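Local coordinates for protein inositol 2-dehydrogenase (Sinorhizobium meliloti, PDB 4HKT) that oxidises myo-inositol to 2-keto-myo-inositol (scyllo-inosose) with NAD+ as the hydride acceptor, the first step of myo-inositol breakdown, at residues B[3-8]-B[63-68]; B[7-12]-B[53-58]; B[28-33]-B[48-53]. One frame throughout, in Å; residues are numbered along the deposited sequence. Where two conformers were deposited one is given.

Contact 1 (B[3-8]-B[63-68])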
loop_
_atom_site.group_PDB
_atom_site.type_symbol
_atom_site.label_atom_id
_atom_site.label_comp_id
_atom_site.label_asym_id
_atom_site.label_seq_id
_atom_site.Cartn_x
_atom_site.Cartn_y
_atom_site.Cartn_z
ATOM N N THR B 3 1.178 20.249 39.388
ATOM C CA THR B 3 1.125 20.826 38.046
ATOM C C THR B 3 2.466 21.485 37.733
ATOM O O THR B 3 2.924 22.338 38.501
ATOM C CB THR B 3 0.014 21.881 37.959
ATOM O OG1 THR B 3 -1.232 21.266 38.294
ATOM C CG2 THR B 3 -0.077 22.499 36.551
ATOM N N VAL B 4 3.082 21.098 36.611
ATOM C CA VAL B 4 4.343 21.717 36.150
ATOM C C VAL B 4 4.042 23.066 35.516
ATOM O O VAL B 4 3.247 23.164 34.562
ATOM C CB VAL B 4 5.081 20.818 35.144
ATOM C CG1 VAL B 4 6.374 21.462 34.670
ATOM C CG2 VAL B 4 5.396 19.475 35.776
ATOM N N ARG B 5 4.666 24.111 36.058
ATOM C CA ARG B 5 4.469 25.463 35.543
ATOM C C ARG B 5 5.595 25.804 34.564
ATOM O O ARG B 5 6.777 25.789 34.923
ATOM C CB ARG B 5 4.392 26.485 36.688
ATOM C CG ARG B 5 3.146 26.336 37.560
ATOM C CD ARG B 5 3.056 27.369 38.686
ATOM N NE ARG B 5 2.598 28.672 38.211
ATOM C CZ ARG B 5 1.377 29.165 38.408
ATOM N NH1 ARG B 5 0.479 28.475 39.092
ATOM N NH2 ARG B 5 1.060 30.361 37.932
ATOM N N PHE B 6 5.204 26.112 33.327
ATOM C CA PHE B 6 6.128 26.327 32.217
ATOM C C PHE B 6 6.253 27.798 31.827
ATOM O O PHE B 6 5.259 28.523 31.717
ATOM C CB PHE B 6 5.628 25.567 30.973
ATOM C CG PHE B 6 5.893 24.089 31.003
ATOM C CD1 PHE B 6 6.952 23.540 30.284
ATOM C CD2 PHE B 6 5.081 23.240 31.736
ATOM C CE1 PHE B 6 7.195 22.179 30.316
ATOM C CE2 PHE B 6 5.314 21.878 31.775
ATOM C CZ PHE B 6 6.369 21.340 31.051
ATOM N N GLY B 7 7.482 28.217 31.582
ATOM C CA GLY B 7 7.749 29.445 30.869
ATOM C C GLY B 7 8.210 29.046 29.488
ATOM O O GLY B 7 9.029 28.135 29.367
ATOM N N LEU B 8 7.687 29.716 28.465
ATOM C CA LEU B 8 8.097 29.518 27.078
ATOM C C LEU B 8 8.940 30.705 26.654
ATOM O O LEU B 8 8.533 31.852 26.840
ATOM C CB LEU B 8 6.869 29.407 26.159
ATOM C CG LEU B 8 7.097 29.380 24.642
ATOM C CD1 LEU B 8 8.062 28.280 24.251
ATOM C CD2 LEU B 8 5.783 29.202 23.890
ATOM N N ASP B 63 7.182 31.087 40.481
ATOM C CA ASP B 63 6.065 30.355 39.894
ATOM C C ASP B 63 6.370 29.742 38.502
ATOM O O ASP B 63 5.462 29.573 37.677
ATOM C CB ASP B 63 4.848 31.264 39.821
ATOM C CG ASP B 63 4.978 32.321 38.776
ATOM O OD1 ASP B 63 6.125 32.742 38.467
ATOM O OD2 ASP B 63 3.919 32.743 38.259
ATOM N N ILE B 64 7.643 29.427 38.243
ATOM C CA ILE B 64 8.040 28.693 37.048
ATOM C C ILE B 64 8.876 27.480 37.491
ATOM O O ILE B 64 9.847 27.629 38.226
ATOM C CB ILE B 64 8.842 29.583 36.086
ATOM C CG1 ILE B 64 8.014 30.772 35.600
ATOM C CG2 ILE B 64 9.337 28.775 34.899
ATOM C CD1 ILE B 64 6.824 30.436 34.722
ATOM N N ASP B 65 8.463 26.288 37.064
ATOM C CA ASP B 65 9.173 25.037 37.350
ATOM C C ASP B 65 10.132 24.630 36.203
ATOM O O ASP B 65 11.130 23.964 36.420
ATOM C CB ASP B 65 8.159 23.906 37.552
ATOM C CG ASP B 65 7.111 24.221 38.656
ATOM O OD1 ASP B 65 7.522 24.547 39.789
ATOM O OD2 ASP B 65 5.891 24.108 38.388
ATOM N N ALA B 66 9.792 25.017 34.987
ATOM C CA ALA B 66 10.408 24.462 33.819
ATOM C C ALA B 66 10.322 25.491 32.718
ATOM O O ALA B 66 9.338 26.248 32.664
ATOM C CB ALA B 66 9.681 23.194 33.412
ATOM N N VAL B 67 11.338 25.503 31.845
ATOM C CA VAL B 67 11.340 26.347 30.655
ATOM C C VAL B 67 11.477 25.546 29.377
ATOM O O VAL B 67 12.109 24.494 29.358
ATOM C CB VAL B 67 12.459 27.431 30.651
ATOM C CG1 VAL B 67 12.156 28.470 31.701
ATOM C CG2 VAL B 67 13.836 26.838 30.879
ATOM N N VAL B 68 10.864 26.078 28.325
ATOM C CA VAL B 68 10.991 25.570 26.977
ATOM C C VAL B 68 11.704 26.666 26.202
ATOM O O VAL B 68 11.194 27.785 26.084
ATOM C CB VAL B 68 9.611 25.276 26.373
ATOM C CG1 VAL B 68 9.727 24.974 24.897
ATOM C CG2 VAL B 68 8.955 24.106 27.110
#

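Contact 2 (B[7-12]-B[53-58])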
loop_
_atom_site.group_PDB
_atom_site.type_symbol
_atom_site.label_atom_id
_atom_site.label_comp_id
_atom_site.label_asym_id
_atom_site.label_seq_id
_atom_site.Cartn_x
_atom_site.Cartn_y
_atom_site.Cartn_z
ATOM N N GLY B 7 7.482 28.217 31.582
ATOM C CA GLY B 7 7.749 29.445 30.869
ATOM C C GLY B 7 8.210 29.046 29.488
ATOM O O GLY B 7 9.029 28.135 29.367
ATOM N N LEU B 8 7.687 29.716 28.465
ATOM C CA LEU B 8 8.097 29.518 27.078
ATOM C C LEU B 8 8.940 30.705 26.654
ATOM O O LEU B 8 8.533 31.852 26.840
ATOM C CB LEU B 8 6.869 29.407 26.159
ATOM C CG LEU B 8 7.097 29.380 24.642
ATOM C CD1 LEU B 8 8.062 28.280 24.251
ATOM C CD2 LEU B 8 5.783 29.202 23.890
ATOM N N LEU B 9 10.110 30.425 26.080
ATOM C CA LEU B 9 10.997 31.450 25.560
ATOM C C LEU B 9 11.090 31.268 24.074
ATOM O O LEU B 9 11.605 30.248 23.591
ATOM C CB LEU B 9 12.392 31.344 26.165
ATOM C CG LEU B 9 12.468 31.112 27.668
ATOM C CD1 LEU B 9 13.920 31.155 28.101
ATOM C CD2 LEU B 9 11.665 32.141 28.436
ATOM N N GLY B 10 10.584 32.257 23.347
ATOM C CA GLY B 10 10.521 32.211 21.894
ATOM C C GLY B 10 9.107 31.913 21.418
ATOM O O GLY B 10 8.493 30.924 21.834
ATOM N N ALA B 11 8.604 32.753 20.513
ATOM C CA ALA B 11 7.213 32.669 20.056
ATOM C C ALA B 11 7.064 32.482 18.540
ATOM O O ALA B 11 6.003 32.758 17.989
ATOM C CB ALA B 11 6.450 33.915 20.514
ATOM N N GLY B 12 8.111 32.008 17.869
ATOM C CA GLY B 12 8.028 31.687 16.438
ATOM C C GLY B 12 7.288 30.386 16.180
ATOM O O GLY B 12 6.541 29.912 17.036
ATOM N N ARG B 53 6.007 37.845 29.879
ATOM C CA ARG B 53 7.097 38.312 30.752
ATOM C C ARG B 53 8.406 38.456 29.983
ATOM O O ARG B 53 8.499 38.092 28.807
ATOM C CB ARG B 53 7.311 37.381 31.946
ATOM C CG ARG B 53 6.103 37.204 32.841
ATOM C CD ARG B 53 6.406 36.322 34.031
ATOM N NE ARG B 53 5.176 35.885 34.701
ATOM C CZ ARG B 53 5.116 35.023 35.717
ATOM N NH1 ARG B 53 6.215 34.466 36.212
ATOM N NH2 ARG B 53 3.939 34.707 36.249
ATOM N N THR B 54 9.408 39.012 30.646
ATOM C CA THR B 54 10.746 39.047 30.089
ATOM C C THR B 54 11.422 37.732 30.470
ATOM O O THR B 54 10.901 36.981 31.298
ATOM C CB THR B 54 11.574 40.215 30.645
ATOM O OG1 THR B 54 11.794 40.022 32.043
ATOM C CG2 THR B 54 10.850 41.555 30.411
ATOM N N ILE B 55 12.581 37.478 29.869
ATOM C CA ILE B 55 13.393 36.300 30.198
ATOM C C ILE B 55 13.950 36.426 31.615
ATOM O O ILE B 55 13.860 35.483 32.413
ATOM C CB ILE B 55 14.512 36.082 29.161
ATOM C CG1 ILE B 55 13.864 35.694 27.816
ATOM C CG2 ILE B 55 15.502 35.021 29.656
ATOM C CD1 ILE B 55 14.776 35.734 26.610
ATOM N N ASP B 56 14.486 37.598 31.951
ATOM C CA ASP B 56 14.934 37.876 33.327
ATOM C C ASP B 56 13.841 37.540 34.363
ATOM O O ASP B 56 14.118 37.013 35.437
ATOM C CB ASP B 56 15.349 39.360 33.493
ATOM C CG ASP B 56 16.733 39.684 32.883
ATOM O OD1 ASP B 56 17.460 38.760 32.437
ATOM O OD2 ASP B 56 17.102 40.882 32.854
ATOM N N ALA B 57 12.605 37.862 34.039
ATOM C CA ALA B 57 11.502 37.664 34.971
ATOM C C ALA B 57 11.226 36.169 35.111
ATOM O O ALA B 57 11.099 35.642 36.212
ATOM C CB ALA B 57 10.258 38.398 34.486
ATOM N N ILE B 58 11.163 35.485 33.981
ATOM C CA ILE B 58 10.979 34.031 34.001
ATOM C C ILE B 58 12.119 33.358 34.760
ATOM O O ILE B 58 11.872 32.498 35.596
ATOM C CB ILE B 58 10.761 33.471 32.575
ATOM C CG1 ILE B 58 9.417 33.960 32.032
ATOM C CG2 ILE B 58 10.791 31.946 32.572
ATOM C CD1 ILE B 58 9.294 33.939 30.514
#

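Contact 3 (B[28-33]-B[48-53]). With NA (sodium ion), chain C.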
loop_
_atom_site.group_PDB
_atom_site.type_symbol
_atom_site.label_atom_id
_atom_site.label_comp_id
_atom_site.label_asym_id
_atom_site.label_seq_id
_atom_site.Cartn_x
_atom_site.Cartn_y
_atom_site.Cartn_z
ATOM N N ALA B 28 0.345 20.018 32.999
ATOM C CA ALA B 28 1.173 21.203 32.772
ATOM C C ALA B 28 0.337 22.425 32.537
ATOM O O ALA B 28 -0.757 22.321 31.983
ATOM C CB ALA B 28 2.064 20.982 31.561
ATOM N N ARG B 29 0.868 23.584 32.922
ATOM C CA ARG B 29 0.230 24.867 32.637
ATOM C C ARG B 29 1.237 25.825 32.031
ATOM O O ARG B 29 2.340 25.982 32.544
ATOM C CB ARG B 29 -0.347 25.505 33.924
ATOM C CG ARG B 29 -1.093 26.832 33.694
ATOM C CD ARG B 29 -1.449 27.591 34.979
ATOM N NE ARG B 29 -2.113 26.732 35.967
ATOM C CZ ARG B 29 -1.543 26.208 37.058
ATOM N NH1 ARG B 29 -0.275 26.460 37.361
ATOM N NH2 ARG B 29 -2.258 25.427 37.864
ATOM N N LEU B 30 0.835 26.498 30.966
ATOM C CA LEU B 30 1.631 27.562 30.399
ATOM C C LEU B 30 1.323 28.864 31.146
ATOM O O LEU B 30 0.205 29.378 31.093
ATOM C CB LEU B 30 1.338 27.715 28.910
ATOM C CG LEU B 30 2.180 28.767 28.201
ATOM C CD1 LEU B 30 3.661 28.419 28.282
ATOM C CD2 LEU B 30 1.755 28.869 26.754
ATOM N N VAL B 31 2.335 29.376 31.836
ATOM C CA VAL B 31 2.225 30.532 32.732
ATOM C C VAL B 31 2.728 31.800 32.052
ATOM O O VAL B 31 2.085 32.845 32.149
ATOM C CB VAL B 31 3.051 30.286 34.021
ATOM C CG1 VAL B 31 3.100 31.523 34.907
ATOM C CG2 VAL B 31 2.492 29.095 34.780
ATOM N N ALA B 32 3.872 31.713 31.368
ATOM C CA ALA B 32 4.513 32.896 30.806
ATOM C C ALA B 32 5.159 32.641 29.456
ATOM O O ALA B 32 5.710 31.568 29.223
ATOM C CB ALA B 32 5.542 33.442 31.777
ATOM N N VAL B 33 5.040 33.615 28.562
ATOM C CA VAL B 33 5.760 33.617 27.297
ATOM C C VAL B 33 6.682 34.823 27.234
ATOM O O VAL B 33 6.340 35.889 27.740
ATOM C CB VAL B 33 4.811 33.726 26.099
ATOM C CG1 VAL B 33 5.597 33.682 24.781
ATOM C CG2 VAL B 33 3.793 32.612 26.149
ATOM N N TYR B 48 -3.631 31.664 24.604
ATOM C CA TYR B 48 -3.596 30.676 25.702
ATOM C C TYR B 48 -3.898 31.266 27.081
ATOM O O TYR B 48 -3.979 30.529 28.057
ATOM C CB TYR B 48 -2.241 29.940 25.727
ATOM C CG TYR B 48 -2.007 29.073 24.504
ATOM C CD1 TYR B 48 -2.491 27.764 24.445
ATOM C CD2 TYR B 48 -1.321 29.569 23.403
ATOM C CE1 TYR B 48 -2.292 26.981 23.326
ATOM C CE2 TYR B 48 -1.114 28.794 22.280
ATOM C CZ TYR B 48 -1.598 27.505 22.244
ATOM O OH TYR B 48 -1.380 26.757 21.120
ATOM N N GLY B 49 -4.046 32.585 27.167
ATOM C CA GLY B 49 -4.373 33.234 28.431
ATOM C C GLY B 49 -3.285 33.197 29.493
ATOM O O GLY B 49 -3.584 33.200 30.691
ATOM N N CYS B 50 -2.024 33.166 29.058
ATOM C CA CYS B 50 -0.876 33.258 29.969
ATOM C C CYS B 50 -0.263 34.650 29.822
ATOM O O CYS B 50 -0.690 35.416 28.959
ATOM C CB CYS B 50 0.155 32.182 29.638
ATOM S SG CYS B 50 0.973 32.473 28.063
ATOM N N GLU B 51 0.740 34.965 30.643
ATOM C CA GLU B 51 1.293 36.321 30.727
ATOM C C GLU B 51 2.458 36.515 29.763
ATOM O O GLU B 51 3.172 35.572 29.437
ATOM C CB GLU B 51 1.799 36.600 32.142
ATOM C CG GLU B 51 0.851 36.196 33.265
ATOM C CD GLU B 51 1.495 36.311 34.634
ATOM O OE1 GLU B 51 2.193 37.316 34.879
ATOM O OE2 GLU B 51 1.333 35.389 35.463
ATOM N N VAL B 52 2.673 37.743 29.325
ATOM C CA VAL B 52 3.920 38.079 28.640
ATOM C C VAL B 52 4.917 38.584 29.664
ATOM O O VAL B 52 4.695 39.623 30.258
ATOM C CB VAL B 52 3.701 39.150 27.561
ATOM C CG1 VAL B 52 5.028 39.596 26.946
ATOM C CG2 VAL B 52 2.760 38.608 26.493
ATOM N N ARG B 53 6.007 37.845 29.879
ATOM C CA ARG B 53 7.097 38.312 30.752
ATOM C C ARG B 53 8.406 38.456 29.983
ATOM O O ARG B 53 8.499 38.092 28.807
ATOM C CB ARG B 53 7.311 37.381 31.946
ATOM C CG ARG B 53 6.103 37.204 32.841
ATOM C CD ARG B 53 6.406 36.322 34.031
ATOM N NE ARG B 53 5.176 35.885 34.701
ATOM C CZ ARG B 53 5.116 35.023 35.717
ATOM N NH1 ARG B 53 6.215 34.466 36.212
ATOM N NH2 ARG B 53 3.939 34.707 36.249
HETATM NA NA NA C . -2.176 22.179 30.076
#

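Contact 1 (B[3-8]-B[63-68])
The F6 ring receives the methyl of A66 over one face, with A66 CB 4.1 Å above the ring plane and displaced toward the rim, while V68 CG2 stands at the ring edge, 3.8 Å from F6 CD1. CG of F6 is turned anti to its own carbonyl carbon (chi1 -77°), which lays the ring alongside the neighbouring strand. These residues belong to the NAD-binding Rossmann fold, where strands 4-9 and 66-69 run side by side at the centre of a parallel sheet. F6 pairs with A66, G7 with V67 and L8 with V68; the short strand axes approach to 4.6 Å at 35°. On the face bearing F6 and L8, the row of apolar contacts ends at L8 CD1, 3.8 Å from V68 CG1, and helices 281-297 and 13-24 cover it. Regular pairing rests on G7 N to A66 O and on V68 N to G7 O, 2.9 Å with the donor nearly in line with the carbonyl bond. At the N-terminal end of the pair the pattern changes: R5 O accepts from both D65 N and A66 N, and the D65 carboxylate reaches back to R5 N (OD2, 2.6 Å) with its anti lone pair, so that D65 holds R5 at both its backbone O and its N, through its amide and its side chain respectively. The R5 guanidinium, in one of two conformers, has D63 O at its edge, slightly out of plane. There the R5 chain bends at chi3 to offer NE to that carbonyl, and a long salt bridge runs from R5 NH2 to D63 OD2, although R53 is the stronger partner of D63. In this conformer R5 NE to D63 O measures 3.0 Å, with 137° at the hydrogen.

Contact 2 (B[7-12]-B[53-58])
L9 and I58 meet through their terminal methyls, L9 CD2 lying 3.6 Å from I58 CD1, as the two side chains run antiparallel past one another. The same L9 methyl approaches I55 CG1 at 4.2 Å, so one leucine branch serves two helix residues nearly one turn apart. G7 completes the first shell: its CA is 4.3 Å from I58 CG2, and a beta carbon on G7 would fall only 2.8 Å from that methyl. The absence of a side chain at G7 therefore lets the isoleucine lie directly against the strand backbone. No hydrogen bond crosses between 7-12 and 53-58; the contact is wholly apolar and buries 182 Å². CG1 of I58 is anti to the carbonyl carbon (chi1 -68°) and the chain then runs on extended, carrying CD1 out to L9, while CG2, anti to the backbone N, is the branch turned to G7. In the next shell, F83 of helix 76-85 packs on both L9 and I58, and I58 also touches A32, A34 and V67 of the sheet. What sets the helix start is T54, the N-cap: its OG1 accepts from A57 N at 3.1 Å with 145° at the hydrogen, and its carbonyl oxygen takes I58 N at 3.1 Å. This fixes the first turn, from which I58 points at the strand and I55 reaches L9 with its CG1. Past L9 the chain leaves the sheet through G10, whose positive phi of 104° would jam a beta carbon against the preceding carbonyl oxygen, and G12 occupies the N-cap position of helix 13-24. G10 and G12 fit the first two glycines of a GxGxxG sequence, consistent with the first strand-turn-helix of a Rossmann fold, with helix 55-60 packed on one part of the sheet beside helix 76-85.

Contact 3 (B[28-33]-B[48-53])
C50 SG packs against V33 CG2 at 3.4 Å and against L30 CG at 3.9 Å, forming the dense, buried part of this contact. A chi1 of 69° places SG between the backbone N and the carbonyl carbon of C50, which turns the sulfur inward to the two aliphatic chains. Alongside, the backbones pair in parallel, A32 with E51 and V33 with V52: E51 N reaches V31 O almost straight (172° at the hydrogen), V33 N meets E51 O at 2.8 Å, and R53 N closes the row on V33 O. The packing is looser in two places: beside helix 13-24, where L30 CD2 stays 4.3 Å from Y48 CB, and along the exposed side of E51 and V52. Between dense and exposed parts lies R53, its extended chain bringing one guanidinium face over A32 CB (3.8 Å from R53 NE) and NH2 to V31 CG1. R53 NH2 also binds E51 OE2 at 2.8 Å, coming from above the carboxylate plane, and it bridges to D63. Were this arginine an alanine, the E51 and D63 carboxylates would probably lose the cation they share and the A32 methyl part of its cover. At its far end strand 28-34 gives A28 O to a sodium ion, completed by S23 and N25. The segments close a beta-alpha-beta unit: helix 38-48 crosses over V33 and V52, helix 13-24 borders L30 and Y48, and strand 4-9 flanks 28-34.

How the contacts relate
All three contacts involve one parallel sheet, their centres 9 to 10 Å apart; contacts 1 and 3 pair its strands and contact 2 lays a helix on it. Contact 1 is its buried middle and contact 2 is also buried, whereas contact 3 is partly buried because strand 51-52 is the outermost on its side. Contacts 1 and 2 share G7 and L8, so strand 4-9 serves both; contacts 2 and 3 share R53, where strand 51-52 leads toward helix 55-60. Contact 3 nests within the loops closed by the other two. Contacts 1 and 3 combine backbone pairing with charged ends, joined by D63 OD2 to R53 NH2, while contact 2 relies on aliphatic packing.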